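Local coordinates for uncharacterized protein Atu2452 (Agrobacterium tumefaciens, PDB 2R8B) that is of unknown function but probably acts as a hydrolase of the alpha/beta-hydrolase fold, akin to dienelactone hydrolases, at residues A133-H137 against Y138-P142; M127-F130 against I131-N134; G235-D238 against A239-F243; Y115-V118 against D119-R122; C202-Q205 against L206-L210. All blocks are in the same frame, centred on the assembly; numbering follows the deposited sequence.

Overall arrangement
Three of the five contacts lie on one helix, 117-138: contact 4 at its start, contact 2 near its middle and contact 1 at its end, where contacts 1 and 2 share Ala133 and Asn134. Contact 2 is the buried one, with a phenyl ring, a selenomethionine and an isoleucine facing the sheet. Contacts 1 and 4 are at the surface; there helix-capping bonds are joined by a few packed side chains: a ring pair in contact 1, a selenomethionine-leucine pair in contact 4. Contacts 3 and 5 are partly buried, on helices 234-244 and 204-217; each pairs polar side chains on its outer side and rests others, such as Val240 and Thr207, on strands of the sheet.

Contact 1: residues A133-H137 against Y138-P142; sequences ANREH and YQAGP
Tyr138 N closes the last helical turn by donating to Asn134 O (2.9 Å). Beyond it the backbone bonding changes: Ala140 N reaches back five residues to Arg135 O (3.3 Å), and Gln139 N bonds to Glu136 O (3.0 Å). Gln139 has left the helix with a positive phi of 58°, and its long polar side chain suits this exposed turn.

One charged side chain adds a bond of its own. Arg135 bends at CG (chi2 86°), which lays its chain alongside the departing backbone, and NE gives a nearly straight hydrogen bond to Gly141 O (3.0 Å) in the plane of the guanidinium.

The flat groups meet around Tyr138. His137 turns an edge to one face of the phenol ring, a T-shaped pair with centroids 4.7 Å apart and planes at 56°; ND1 stands above the rim of that face. The Asn134 amide runs beside the Tyr138 ring, almost parallel to it, its OD1 3.6 Å from Tyr138 CE1, while its ND2 is hydrogen-bonded to Phe130 O. Tyr138 also packs on Ala57 and Thr90.

This is a Schellman motif, ending helix 117-138 and leading the chain into sheet strand 143-148.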
loop_
_atom_site.group_PDB
_atom_site.type_symbol
_atom_site.label_atom_id
_atom_site.label_comp_id
_atom_site.label_asym_id
_atom_site.label_seq_id
_atom_site.Cartn_x
_atom_site.Cartn_y
_atom_site.Cartn_z
ATOM N N ALA A 133 11.574 -10.445 3.480
ATOM C CA ALA A 133 13.030 -10.536 3.414
ATOM C C ALA A 133 13.664 -9.345 4.134
ATOM O O ALA A 133 14.671 -9.508 4.800
ATOM C CB ALA A 133 13.522 -10.653 1.951
ATOM N N ASN A 134 13.046 -8.165 4.041
ATOM C CA ASN A 134 13.548 -6.977 4.758
ATOM C C ASN A 134 13.214 -6.978 6.235
ATOM O O ASN A 134 14.018 -6.528 7.034
ATOM C CB ASN A 134 13.053 -5.686 4.114
ATOM C CG ASN A 134 13.761 -5.387 2.830
ATOM O OD1 ASN A 134 14.835 -4.819 2.806
ATOM N ND2 ASN A 134 13.160 -5.777 1.747
ATOM N N ARG A 135 12.007 -7.420 6.576
ATOM C CA ARG A 135 11.680 -7.861 7.923
ATOM C C ARG A 135 12.892 -8.609 8.543
ATOM O O ARG A 135 13.416 -8.193 9.551
ATOM C CB ARG A 135 10.479 -8.792 7.825
ATOM C CG ARG A 135 9.868 -9.199 9.126
ATOM C CD ARG A 135 8.902 -8.124 9.488
ATOM N NE ARG A 135 7.739 -8.513 10.307
ATOM C CZ ARG A 135 6.923 -9.570 10.173
ATOM N NH1 ARG A 135 7.064 -10.506 9.204
ATOM N NH2 ARG A 135 5.922 -9.666 11.057
ATOM N N GLU A 136 13.364 -9.688 7.930
ATOM C CA GLU A 136 14.543 -10.396 8.443
ATOM C C GLU A 136 15.714 -9.443 8.579
ATOM O O GLU A 136 16.234 -9.260 9.664
ATOM C CB GLU A 136 14.951 -11.555 7.523
ATOM C CG GLU A 136 13.956 -12.774 7.477
ATOM C CD GLU A 136 14.400 -14.005 8.372
ATOM O OE1 GLU A 136 13.549 -14.940 8.562
ATOM O OE2 GLU A 136 15.586 -14.031 8.863
ATOM N N HIS A 137 16.101 -8.812 7.475
ATOM C CA HIS A 137 17.328 -8.059 7.428
ATOM C C HIS A 137 17.450 -7.023 8.533
ATOM O O HIS A 137 18.441 -7.028 9.273
ATOM C CB HIS A 137 17.547 -7.426 6.066
ATOM C CG HIS A 137 18.835 -6.682 5.975
ATOM N ND1 HIS A 137 18.916 -5.377 5.525
ATOM C CD2 HIS A 137 20.094 -7.040 6.331
ATOM C CE1 HIS A 137 20.177 -4.970 5.591
ATOM N NE2 HIS A 137 20.903 -5.952 6.096
ATOM N N TYR A 138 16.437 -6.164 8.661
ATOM C CA TYR A 138 16.398 -5.112 9.723
ATOM C C TYR A 138 15.860 -5.548 11.098
ATOM O O TYR A 138 15.866 -4.764 12.053
ATOM C CB TYR A 138 15.593 -3.889 9.259
ATOM C CG TYR A 138 16.107 -3.294 7.991
ATOM C CD1 TYR A 138 15.401 -3.439 6.839
ATOM C CD2 TYR A 138 17.325 -2.592 7.944
ATOM C CE1 TYR A 138 15.840 -2.896 5.656
ATOM C CE2 TYR A 138 17.800 -2.036 6.738
ATOM C CZ TYR A 138 17.028 -2.210 5.596
ATOM O OH TYR A 138 17.376 -1.695 4.373
ATOM N N GLN A 139 15.372 -6.787 11.176
ATOM C CA GLN A 139 14.834 -7.357 12.428
ATOM C C GLN A 139 13.697 -6.457 12.916
ATOM O O GLN A 139 13.620 -6.092 14.100
ATOM C CB GLN A 139 15.954 -7.478 13.471
ATOM C CG GLN A 139 17.279 -7.849 12.850
ATOM C CD GLN A 139 18.378 -8.049 13.894
ATOM O OE1 GLN A 139 18.355 -9.008 14.666
ATOM N NE2 GLN A 139 19.347 -7.151 13.912
ATOM N N ALA A 140 12.870 -6.059 11.954
ATOM C CA ALA A 140 11.753 -5.155 12.156
ATOM C C ALA A 140 10.633 -5.916 12.840
ATOM O O ALA A 140 10.644 -7.156 12.880
ATOM C CB ALA A 140 11.269 -4.592 10.799
ATOM N N GLY A 141 9.671 -5.160 13.371
ATOM C CA GLY A 141 8.483 -5.701 14.049
ATOM C C GLY A 141 7.211 -5.625 13.224
ATOM O O GLY A 141 7.049 -6.392 12.287
ATOM N N PRO A 142 6.270 -4.729 13.575
ATOM C CA PRO A 142 5.026 -4.639 12.774
ATOM C C PRO A 142 5.292 -4.280 11.308
ATOM O O PRO A 142 6.242 -3.541 11.047
ATOM C CB PRO A 142 4.261 -3.510 13.474
ATOM C CG PRO A 142 4.789 -3.549 14.899
ATOM C CD PRO A 142 6.248 -3.792 14.709
#

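Contact 2: residues M127-F130 against I131-N134; sequences MADF and IKAN
Asn134 lies over the ring of Phe130, one turn earlier in the helix. Its ND2 stands 3.8 Å above the ring plane, over the centre of one face, and the amide is inclined steeply to the ring at 67°. Asn134 holds CG beside its own backbone N (chi1 -74°), which folds the amide back toward the preceding turn. There ND2 donates to Phe130 O (2.8 Å), approaching from above the carbonyl plane, while Asn134 N gives the ordinary helical bond to the same oxygen (3.0 Å). Two donors from one residue thus grip this carbonyl, and an asparagine amide can be buried here with its N-H groups engaged; ND2 also makes a weak bond to Lys48 O. Phe130 is further enclosed by Tyr51 and His53, each edge-to-face with it.

Met127, a selenomethionine, and Ile131 form the second pair. Their side chains cross at a slant, with SE 3.9 Å from CD1. Flexible and branched apolar groups suit this side, since both also rest on strand 64-68, at Leu68 for Met127 and at Leu64 and Val66 for Ile131.

On the solvent side Lys132 passes its CD over Ala128 O (3.4 Å). Its NZ is 5.7 Å from Asp129 OD1; the charged atoms are not in contact, though at this distance some attraction is likely.

Apolar groups facing the strands and charged ones facing water make this an amphipathic helix, of the kind that flanks the central sheet of alpha/beta hydrolases.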
loop_
_atom_site.group_PDB
_atom_site.type_symbol
_atom_site.label_atom_id
_atom_site.label_comp_id
_atom_site.label_asym_id
_atom_site.label_seq_id
_atom_site.Cartn_x
_atom_site.Cartn_y
_atom_site.Cartn_z
HETATM N N MSE A 127 6.489 -8.456 -4.104
HETATM C CA MSE A 127 6.282 -7.627 -2.909
HETATM C C MSE A 127 6.285 -8.365 -1.580
HETATM O O MSE A 127 7.039 -7.999 -0.660
HETATM C CB MSE A 127 4.958 -6.928 -2.978
HETATM C CG MSE A 127 5.063 -5.548 -3.375
HETATM SE SE MSE A 127 6.125 -4.418 -2.222
HETATM C CE MSE A 127 6.714 -3.333 -3.749
ATOM N N ALA A 128 5.423 -9.373 -1.457
ATOM C CA ALA A 128 5.385 -10.172 -0.252
ATOM C C ALA A 128 6.808 -10.590 0.151
ATOM O O ALA A 128 7.233 -10.342 1.274
ATOM C CB ALA A 128 4.538 -11.378 -0.468
ATOM N N ASP A 129 7.542 -11.200 -0.780
ATOM C CA ASP A 129 8.862 -11.735 -0.495
ATOM C C ASP A 129 9.828 -10.660 -0.040
ATOM O O ASP A 129 10.524 -10.830 0.978
ATOM C CB ASP A 129 9.404 -12.451 -1.726
ATOM C CG ASP A 129 8.736 -13.784 -1.936
ATOM O OD1 ASP A 129 8.256 -14.325 -0.914
ATOM O OD2 ASP A 129 8.682 -14.286 -3.093
ATOM N N PHE A 130 9.839 -9.574 -0.817
ATOM C CA PHE A 130 10.611 -8.382 -0.593
ATOM C C PHE A 130 10.334 -7.906 0.823
ATOM O O PHE A 130 11.246 -7.769 1.620
ATOM C CB PHE A 130 10.166 -7.357 -1.633
ATOM C CG PHE A 130 10.845 -6.020 -1.535
ATOM C CD1 PHE A 130 12.138 -5.834 -2.007
ATOM C CD2 PHE A 130 10.165 -4.921 -1.050
ATOM C CE1 PHE A 130 12.764 -4.582 -1.950
ATOM C CE2 PHE A 130 10.784 -3.670 -0.999
ATOM C CZ PHE A 130 12.087 -3.513 -1.439
ATOM N N ILE A 131 9.075 -7.712 1.167
ATOM C CA ILE A 131 8.741 -7.326 2.536
ATOM C C ILE A 131 9.226 -8.347 3.608
ATOM O O ILE A 131 9.973 -7.962 4.489
ATOM C CB ILE A 131 7.230 -6.931 2.660
ATOM C CG1 ILE A 131 6.975 -5.626 1.898
ATOM C CG2 ILE A 131 6.825 -6.751 4.133
ATOM C CD1 ILE A 131 5.566 -5.424 1.473
ATOM N N LYS A 132 8.840 -9.621 3.536
ATOM C CA LYS A 132 9.351 -10.657 4.466
ATOM C C LYS A 132 10.894 -10.656 4.612
ATOM O O LYS A 132 11.442 -10.880 5.716
ATOM C CB LYS A 132 8.922 -12.070 4.034
ATOM C CG LYS A 132 7.440 -12.410 4.244
ATOM C CD LYS A 132 6.899 -13.255 3.075
ATOM C CE LYS A 132 5.524 -13.880 3.365
ATOM N NZ LYS A 132 5.697 -15.183 4.095
ATOM N N ALA A 133 11.574 -10.445 3.480
ATOM C CA ALA A 133 13.030 -10.536 3.414
ATOM C C ALA A 133 13.664 -9.345 4.134
ATOM O O ALA A 133 14.671 -9.508 4.800
ATOM C CB ALA A 133 13.522 -10.653 1.951
ATOM N N ASN A 134 13.046 -8.165 4.041
ATOM C CA ASN A 134 13.548 -6.977 4.758
ATOM C C ASN A 134 13.214 -6.978 6.235
ATOM O O ASN A 134 14.018 -6.528 7.034
ATOM C CB ASN A 134 13.053 -5.686 4.114
ATOM C CG ASN A 134 13.761 -5.387 2.830
ATOM O OD1 ASN A 134 14.835 -4.819 2.806
ATOM N ND2 ASN A 134 13.160 -5.777 1.747
#

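Contact 3: residues G235-D238 against A239-F243; sequences GEID and AVRGF
Gly235 O, Glu236 O, Ile237 O and Asp238 O accept in turn from the amides of Ala239, Val240, Arg241 and Gly242, the regular spacing of an alpha helix. On its outer side Asp238 and Arg241 form a salt bridge between OD1 and NH2 (2.6 Å). The carboxylate oxygen sits at the edge of the guanidinium, near its plane, yet the two flat groups are turned 50° apart and the N-H points poorly at its acceptor (116°), so the hydrogen bond is weak, and the attraction is probably mostly between the charges. The bend of Arg241 at CD (chi3 -61°) returns the guanidinium along the helix, where one face comes over Ile237 O, 4.3 Å below its centre. NH1 also lies 3.7 Å from Ile237 CG2, a branch that lines the flank of the charged group.

Helix 234-244 follows strand 220-226, the sheet's edge strand within this chain, and is the last helix of the alpha/beta-hydrolase fold seen here. Val240, compact and branched, fits between Val170 and Met172 of strand 168-172 and Leu85 of helix 75-85, while Ile237 touches Phe81 of that helix.

Glu236 is buried, and both its oxygens have polar partners, which probably makes its burial affordable. OE2 is hydrogen-bonded to Thr194 OG1, and OE1 to His173 NE2 and to the backbone N of Arg233, just before the helix. Its side chain comes near, without touching, the probable Ser-His-Asp triad.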
loop_
_atom_site.group_PDB
_atom_site.type_symbol
_atom_site.label_atom_id
_atom_site.label_comp_id
_atom_site.label_asym_id
_atom_site.label_seq_id
_atom_site.Cartn_x
_atom_site.Cartn_y
_atom_site.Cartn_z
ATOM N N GLY A 235 -6.757 17.082 4.195
ATOM C CA GLY A 235 -7.580 16.273 5.088
ATOM C C GLY A 235 -7.219 14.794 5.136
ATOM O O GLY A 235 -7.300 14.172 6.204
ATOM N N GLU A 236 -6.856 14.215 3.983
ATOM C CA GLU A 236 -6.350 12.801 3.932
ATOM C C GLU A 236 -5.053 12.660 4.731
ATOM O O GLU A 236 -4.836 11.669 5.424
ATOM C CB GLU A 236 -6.037 12.299 2.508
ATOM C CG GLU A 236 -7.016 12.660 1.412
ATOM C CD GLU A 236 -6.921 11.771 0.157
ATOM O OE1 GLU A 236 -7.309 12.250 -0.940
ATOM O OE2 GLU A 236 -6.486 10.601 0.251
ATOM N N ILE A 237 -4.178 13.650 4.614
ATOM C CA ILE A 237 -2.901 13.539 5.257
ATOM C C ILE A 237 -3.130 13.591 6.747
ATOM O O ILE A 237 -2.467 12.870 7.480
ATOM C CB ILE A 237 -1.889 14.588 4.771
ATOM C CG1 ILE A 237 -1.568 14.333 3.295
ATOM C CG2 ILE A 237 -0.582 14.543 5.628
ATOM C CD1 ILE A 237 -0.866 15.509 2.597
ATOM N N ASP A 238 -4.106 14.382 7.183
ATOM C CA ASP A 238 -4.459 14.428 8.593
ATOM C C ASP A 238 -4.847 13.083 9.124
ATOM O O ASP A 238 -4.259 12.578 10.071
ATOM C CB ASP A 238 -5.587 15.409 8.818
ATOM C CG ASP A 238 -5.124 16.821 8.645
ATOM O OD1 ASP A 238 -3.887 17.058 8.561
ATOM O OD2 ASP A 238 -5.985 17.706 8.592
ATOM N N ALA A 239 -5.822 12.487 8.476
ATOM C CA ALA A 239 -6.302 11.180 8.869
ATOM C C ALA A 239 -5.144 10.164 8.874
ATOM O O ALA A 239 -5.120 9.269 9.723
ATOM C CB ALA A 239 -7.458 10.745 7.947
ATOM N N VAL A 240 -4.187 10.317 7.947
ATOM C CA VAL A 240 -3.022 9.452 7.934
ATOM C C VAL A 240 -2.245 9.646 9.229
ATOM O O VAL A 240 -1.910 8.699 9.906
ATOM C CB VAL A 240 -2.116 9.714 6.753
ATOM C CG1 VAL A 240 -0.840 8.905 6.906
ATOM C CG2 VAL A 240 -2.788 9.295 5.469
ATOM N N ARG A 241 -2.012 10.891 9.586
ATOM C CA ARG A 241 -1.269 11.206 10.788
ATOM C C ARG A 241 -1.944 10.712 12.049
ATOM O O ARG A 241 -1.295 10.106 12.892
ATOM C CB ARG A 241 -1.013 12.689 10.890
ATOM C CG ARG A 241 0.295 13.063 10.385
ATOM C CD ARG A 241 0.641 14.399 10.996
ATOM N NE ARG A 241 -0.390 15.310 10.543
ATOM C CZ ARG A 241 -0.286 16.053 9.448
ATOM N NH1 ARG A 241 0.852 16.027 8.749
ATOM N NH2 ARG A 241 -1.310 16.827 9.069
ATOM N N GLY A 242 -3.234 10.995 12.195
ATOM C CA GLY A 242 -4.012 10.428 13.297
ATOM C C GLY A 242 -4.004 8.896 13.310
ATOM O O GLY A 242 -3.903 8.293 14.385
ATOM N N PHE A 243 -4.063 8.264 12.133
ATOM C CA PHE A 243 -4.156 6.805 12.045
ATOM C C PHE A 243 -2.869 6.105 12.497
ATOM O O PHE A 243 -2.907 5.243 13.368
ATOM C CB PHE A 243 -4.587 6.380 10.628
ATOM C CG PHE A 243 -4.602 4.884 10.396
ATOM C CD1 PHE A 243 -5.715 4.125 10.732
ATOM C CD2 PHE A 243 -3.494 4.246 9.807
ATOM C CE1 PHE A 243 -5.730 2.736 10.494
ATOM C CE2 PHE A 243 -3.479 2.844 9.549
ATOM C CZ PHE A 243 -4.585 2.080 9.909
#

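Contact 4: residues Y115-V118 against D119-R122; sequences YDMV and DLER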
loop_
_atom_site.group_PDB
_atom_site.type_symbol
_atom_site.label_atom_id
_atom_site.label_comp_id
_atom_site.label_asym_id
_atom_site.label_seq_id
_atom_site.Cartn_x
_atom_site.Cartn_y
_atom_site.Cartn_z
ATOM N N TYR A 115 -6.449 -4.195 -15.678
ATOM C CA TYR A 115 -5.344 -4.898 -15.012
ATOM C C TYR A 115 -4.995 -6.267 -15.587
ATOM O O TYR A 115 -5.877 -7.127 -15.785
ATOM C CB TYR A 115 -5.637 -5.193 -13.566
ATOM C CG TYR A 115 -5.896 -4.042 -12.637
ATOM C CD1 TYR A 115 -5.800 -2.706 -13.073
ATOM C CD2 TYR A 115 -6.202 -4.294 -11.290
ATOM C CE1 TYR A 115 -6.049 -1.683 -12.224
ATOM C CE2 TYR A 115 -6.424 -3.279 -10.424
ATOM C CZ TYR A 115 -6.360 -1.977 -10.899
ATOM O OH TYR A 115 -6.597 -0.945 -10.030
ATOM N N ASP A 116 -3.691 -6.477 -15.782
ATOM C CA ASP A 116 -3.131 -7.778 -16.119
ATOM C C ASP A 116 -3.062 -8.628 -14.831
ATOM O O ASP A 116 -2.259 -8.346 -13.912
ATOM C CB ASP A 116 -1.756 -7.569 -16.774
ATOM C CG ASP A 116 -0.990 -8.875 -17.019
ATOM O OD1 ASP A 116 -1.125 -9.825 -16.220
ATOM O OD2 ASP A 116 -0.227 -8.952 -18.009
HETATM N N MSE A 117 -3.911 -9.657 -14.761
HETATM C CA MSE A 117 -4.017 -10.491 -13.562
HETATM C C MSE A 117 -2.825 -11.439 -13.302
HETATM O O MSE A 117 -2.519 -11.708 -12.127
HETATM C CB MSE A 117 -5.341 -11.256 -13.536
HETATM C CG MSE A 117 -6.586 -10.374 -13.396
HETATM SE SE MSE A 117 -6.725 -9.245 -11.739
HETATM C CE MSE A 117 -6.090 -7.571 -12.455
ATOM N N VAL A 118 -2.179 -11.953 -14.359
ATOM C CA VAL A 118 -0.930 -12.717 -14.191
ATOM C C VAL A 118 0.187 -11.813 -13.680
ATOM O O VAL A 118 0.923 -12.200 -12.763
ATOM C CB VAL A 118 -0.436 -13.578 -15.444
ATOM C CG1 VAL A 118 -1.540 -14.444 -15.979
ATOM C CG2 VAL A 118 0.209 -12.734 -16.566
ATOM N N ASP A 119 0.307 -10.608 -14.237
ATOM C CA ASP A 119 1.344 -9.699 -13.758
ATOM C C ASP A 119 1.079 -9.243 -12.343
ATOM O O ASP A 119 1.991 -9.150 -11.559
ATOM C CB ASP A 119 1.541 -8.502 -14.676
ATOM C CG ASP A 119 2.907 -7.851 -14.494
ATOM O OD1 ASP A 119 2.920 -6.716 -13.966
ATOM O OD2 ASP A 119 3.944 -8.469 -14.884
ATOM N N LEU A 120 -0.173 -8.976 -12.025
ATOM C CA LEU A 120 -0.531 -8.616 -10.666
ATOM C C LEU A 120 -0.188 -9.700 -9.661
ATOM O O LEU A 120 0.329 -9.394 -8.587
ATOM C CB LEU A 120 -2.013 -8.255 -10.553
ATOM C CG LEU A 120 -2.492 -7.940 -9.137
ATOM C CD1 LEU A 120 -2.106 -6.530 -8.759
ATOM C CD2 LEU A 120 -3.988 -8.115 -9.023
ATOM N N GLU A 121 -0.477 -10.951 -10.007
ATOM C CA GLU A 121 -0.131 -12.067 -9.153
ATOM C C GLU A 121 1.397 -12.185 -9.044
ATOM O O GLU A 121 1.945 -12.370 -7.939
ATOM C CB GLU A 121 -0.798 -13.338 -9.644
ATOM C CG GLU A 121 0.026 -14.630 -9.545
ATOM C CD GLU A 121 -0.859 -15.876 -9.754
ATOM O OE1 GLU A 121 -1.775 -16.011 -8.912
ATOM O OE2 GLU A 121 -0.675 -16.697 -10.717
ATOM N N ARG A 122 2.090 -12.008 -10.172
ATOM C CA ARG A 122 3.565 -12.002 -10.150
ATOM C C ARG A 122 4.118 -10.985 -9.150
ATOM O O ARG A 122 5.031 -11.319 -8.386
ATOM C CB ARG A 122 4.185 -11.781 -11.549
ATOM C CG ARG A 122 5.727 -11.770 -11.552
ATOM C CD ARG A 122 6.339 -11.047 -12.756
ATOM N NE ARG A 122 5.865 -9.660 -12.949
ATOM C CZ ARG A 122 6.085 -8.614 -12.120
ATOM N NH1 ARG A 122 6.764 -8.754 -10.985
ATOM N NH2 ARG A 122 5.615 -7.403 -12.428
#
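Asp119 N donates to Asp116 OD1 (2.6 Å) in an almost straight bond that meets the oxygen from above the carboxylate plane. Asp116 has CG anti to its backbone N (chi1 173°), which swings the carboxylate over the start of the helix; Asp119 CB packs against it, 3.5 Å from Asp116 CG. The other oxygen, OD2, forms a salt bridge with Arg108. The Asp119 carboxylate leads off from there: its OD1 accepts from the backbone N of Arg108, while OD2 accepts from Arg122. The two aspartates keep their OD2 atoms 5.2 Å apart, and the arginines around them probably offset the like charges.

Leu120 points inward. Its N bonds to Asp116 O (2.9 Å), and CD2 lies beside SE of Met117, a selenomethionine, at 4.0 Å, the two side chains running the same way. Leucine suits this buried place, where Phe107 and Asn157 also touch it.

Glu121 N bonds to Met117 O (3.0 Å), and its charged side chain suits an exposed position.

Arg122 N reaches Val118 O (2.8 Å). A bend at CD (chi3 55°) brings the guanidinium back to Asp119, where NE meets OD2 (3.0 Å) in the guanidinium plane; NH2 adds weaker bonds to both carboxylate oxygens.

The Asp119-Arg122 salt bridge thus reinforces the first turn. An aspartate N-cap whose side chain accepts from the amide three residues on is a classic helix start, here that of helix 117-138.

Contact 5: residues C202-Q205 against L206-L210; sequences CPVQ and LTKAL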
loop_
_atom_site.group_PDB
_atom_site.type_symbol
_atom_site.label_atom_id
_atom_site.label_comp_id
_atom_site.label_asym_id
_atom_site.label_seq_id
_atom_site.Cartn_x
_atom_site.Cartn_y
_atom_site.Cartn_z
ATOM N N CYS A 202 -11.574 6.205 -9.477
ATOM C CA CYS A 202 -11.977 5.295 -8.413
ATOM C C CYS A 202 -13.426 5.448 -8.136
ATOM O O CYS A 202 -13.821 6.353 -7.385
ATOM C CB CYS A 202 -11.186 5.576 -7.166
ATOM S SG CYS A 202 -9.477 5.644 -7.534
ATOM N N PRO A 203 -14.233 4.635 -8.811
ATOM C CA PRO A 203 -15.659 4.592 -8.604
ATOM C C PRO A 203 -15.953 4.377 -7.143
ATOM O O PRO A 203 -15.327 3.556 -6.506
ATOM C CB PRO A 203 -16.117 3.376 -9.431
ATOM C CG PRO A 203 -15.078 3.166 -10.451
ATOM C CD PRO A 203 -13.786 3.725 -9.882
ATOM N N VAL A 204 -16.892 5.150 -6.624
ATOM C CA VAL A 204 -17.326 5.118 -5.242
ATOM C C VAL A 204 -17.691 3.716 -4.811
ATOM O O VAL A 204 -17.216 3.199 -3.770
ATOM C CB VAL A 204 -18.551 6.052 -5.066
ATOM C CG1 VAL A 204 -19.299 5.791 -3.771
ATOM C CG2 VAL A 204 -18.093 7.509 -5.136
ATOM N N GLN A 205 -18.503 3.078 -5.621
ATOM C CA GLN A 205 -18.988 1.764 -5.287
ATOM C C GLN A 205 -17.868 0.778 -5.193
ATOM O O GLN A 205 -17.963 -0.157 -4.419
ATOM C CB GLN A 205 -20.031 1.332 -6.308
ATOM C CG GLN A 205 -21.342 2.062 -6.114
ATOM C CD GLN A 205 -21.894 1.847 -4.667
ATOM O OE1 GLN A 205 -22.478 2.777 -4.083
ATOM N NE2 GLN A 205 -21.656 0.639 -4.071
ATOM N N LEU A 206 -16.776 0.976 -5.931
ATOM C CA LEU A 206 -15.714 -0.028 -5.837
ATOM C C LEU A 206 -14.914 0.179 -4.588
ATOM O O LEU A 206 -14.478 -0.804 -3.998
ATOM C CB LEU A 206 -14.818 -0.090 -7.068
ATOM C CG LEU A 206 -15.439 -0.773 -8.302
ATOM C CD1 LEU A 206 -14.441 -0.644 -9.466
ATOM C CD2 LEU A 206 -15.868 -2.235 -8.087
ATOM N N THR A 207 -14.709 1.443 -4.184
ATOM C CA THR A 207 -14.085 1.737 -2.886
ATOM C C THR A 207 -14.937 1.188 -1.745
ATOM O O THR A 207 -14.421 0.572 -0.825
ATOM C CB THR A 207 -14.011 3.219 -2.640
ATOM O OG1 THR A 207 -13.245 3.861 -3.664
ATOM C CG2 THR A 207 -13.395 3.493 -1.316
ATOM N N LYS A 208 -16.242 1.435 -1.834
ATOM C CA LYS A 208 -17.205 1.106 -0.797
ATOM C C LYS A 208 -17.106 -0.412 -0.666
ATOM O O LYS A 208 -17.158 -0.966 0.425
ATOM C CB LYS A 208 -18.588 1.541 -1.292
ATOM C CG LYS A 208 -19.614 2.118 -0.304
ATOM C CD LYS A 208 -19.611 3.670 -0.103
ATOM C CE LYS A 208 -20.750 4.463 -0.846
ATOM N NZ LYS A 208 -22.206 3.910 -0.875
ATOM N N ALA A 209 -16.903 -1.082 -1.794
ATOM C CA ALA A 209 -16.899 -2.556 -1.831
ATOM C C ALA A 209 -15.581 -3.158 -1.384
ATOM O O ALA A 209 -15.553 -4.139 -0.675
ATOM C CB ALA A 209 -17.261 -3.060 -3.197
ATOM N N LEU A 210 -14.479 -2.588 -1.811
ATOM C CA LEU A 210 -13.194 -3.002 -1.257
ATOM C C LEU A 210 -13.217 -2.913 0.295
ATOM O O LEU A 210 -12.800 -3.837 1.003
ATOM C CB LEU A 210 -12.112 -2.110 -1.825
ATOM C CG LEU A 210 -10.700 -2.497 -1.396
ATOM C CD1 LEU A 210 -10.377 -3.986 -1.728
ATOM C CD2 LEU A 210 -9.619 -1.465 -1.925
HETATM O O HOH W 1 -12.292 2.500 -5.974
#
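Val204 lies alongside Lys208, one turn on, with CG1 3.5 Å from CE. Valine offers a methyl to the aliphatic part of the lysine, which bends at three successive torsions beyond CB and so curls back along the helix instead of stretching outward. The curl carries NZ toward Gln205 OE1, a long, weak hydrogen bond of 3.4 Å; it is a loose pairing that suits two exposed polar side chains, which water could probably also solvate.

At the helix start, Pro203 takes the N-cap position, where a backbone N-H is not needed for the helical bonding. Its ring stands beside Leu206, the side chains pointing the same way and CG 4.0 Å from CD1. Pro203 O is shared: Thr207 N donates to it (3.2 Å), Leu206 N adds a weak bond, and a water also donates to it (3.3 Å). That water is hydrogen-bonded to Thr207 OG1 as well (2.8 Å). Thr207 can take part because OG1 sits beside its own backbone N (chi1 -60°), turned toward the start of the helix. Lys208 N and Ala209 N continue the helical bonding, to Val204 O and Gln205 O.

Just before the cap, Cys202 touches His230 and its N bonds weakly to Asp199 OD1, two members of the probable catalytic triad.

Helix 204-217 joins strands 190-196 and 220-226 in a beta-alpha-beta crossover: Thr207 rests on Ile193 and Ala195 of the first, and Val204, Thr207 and Lys208 on Trp225 of the second.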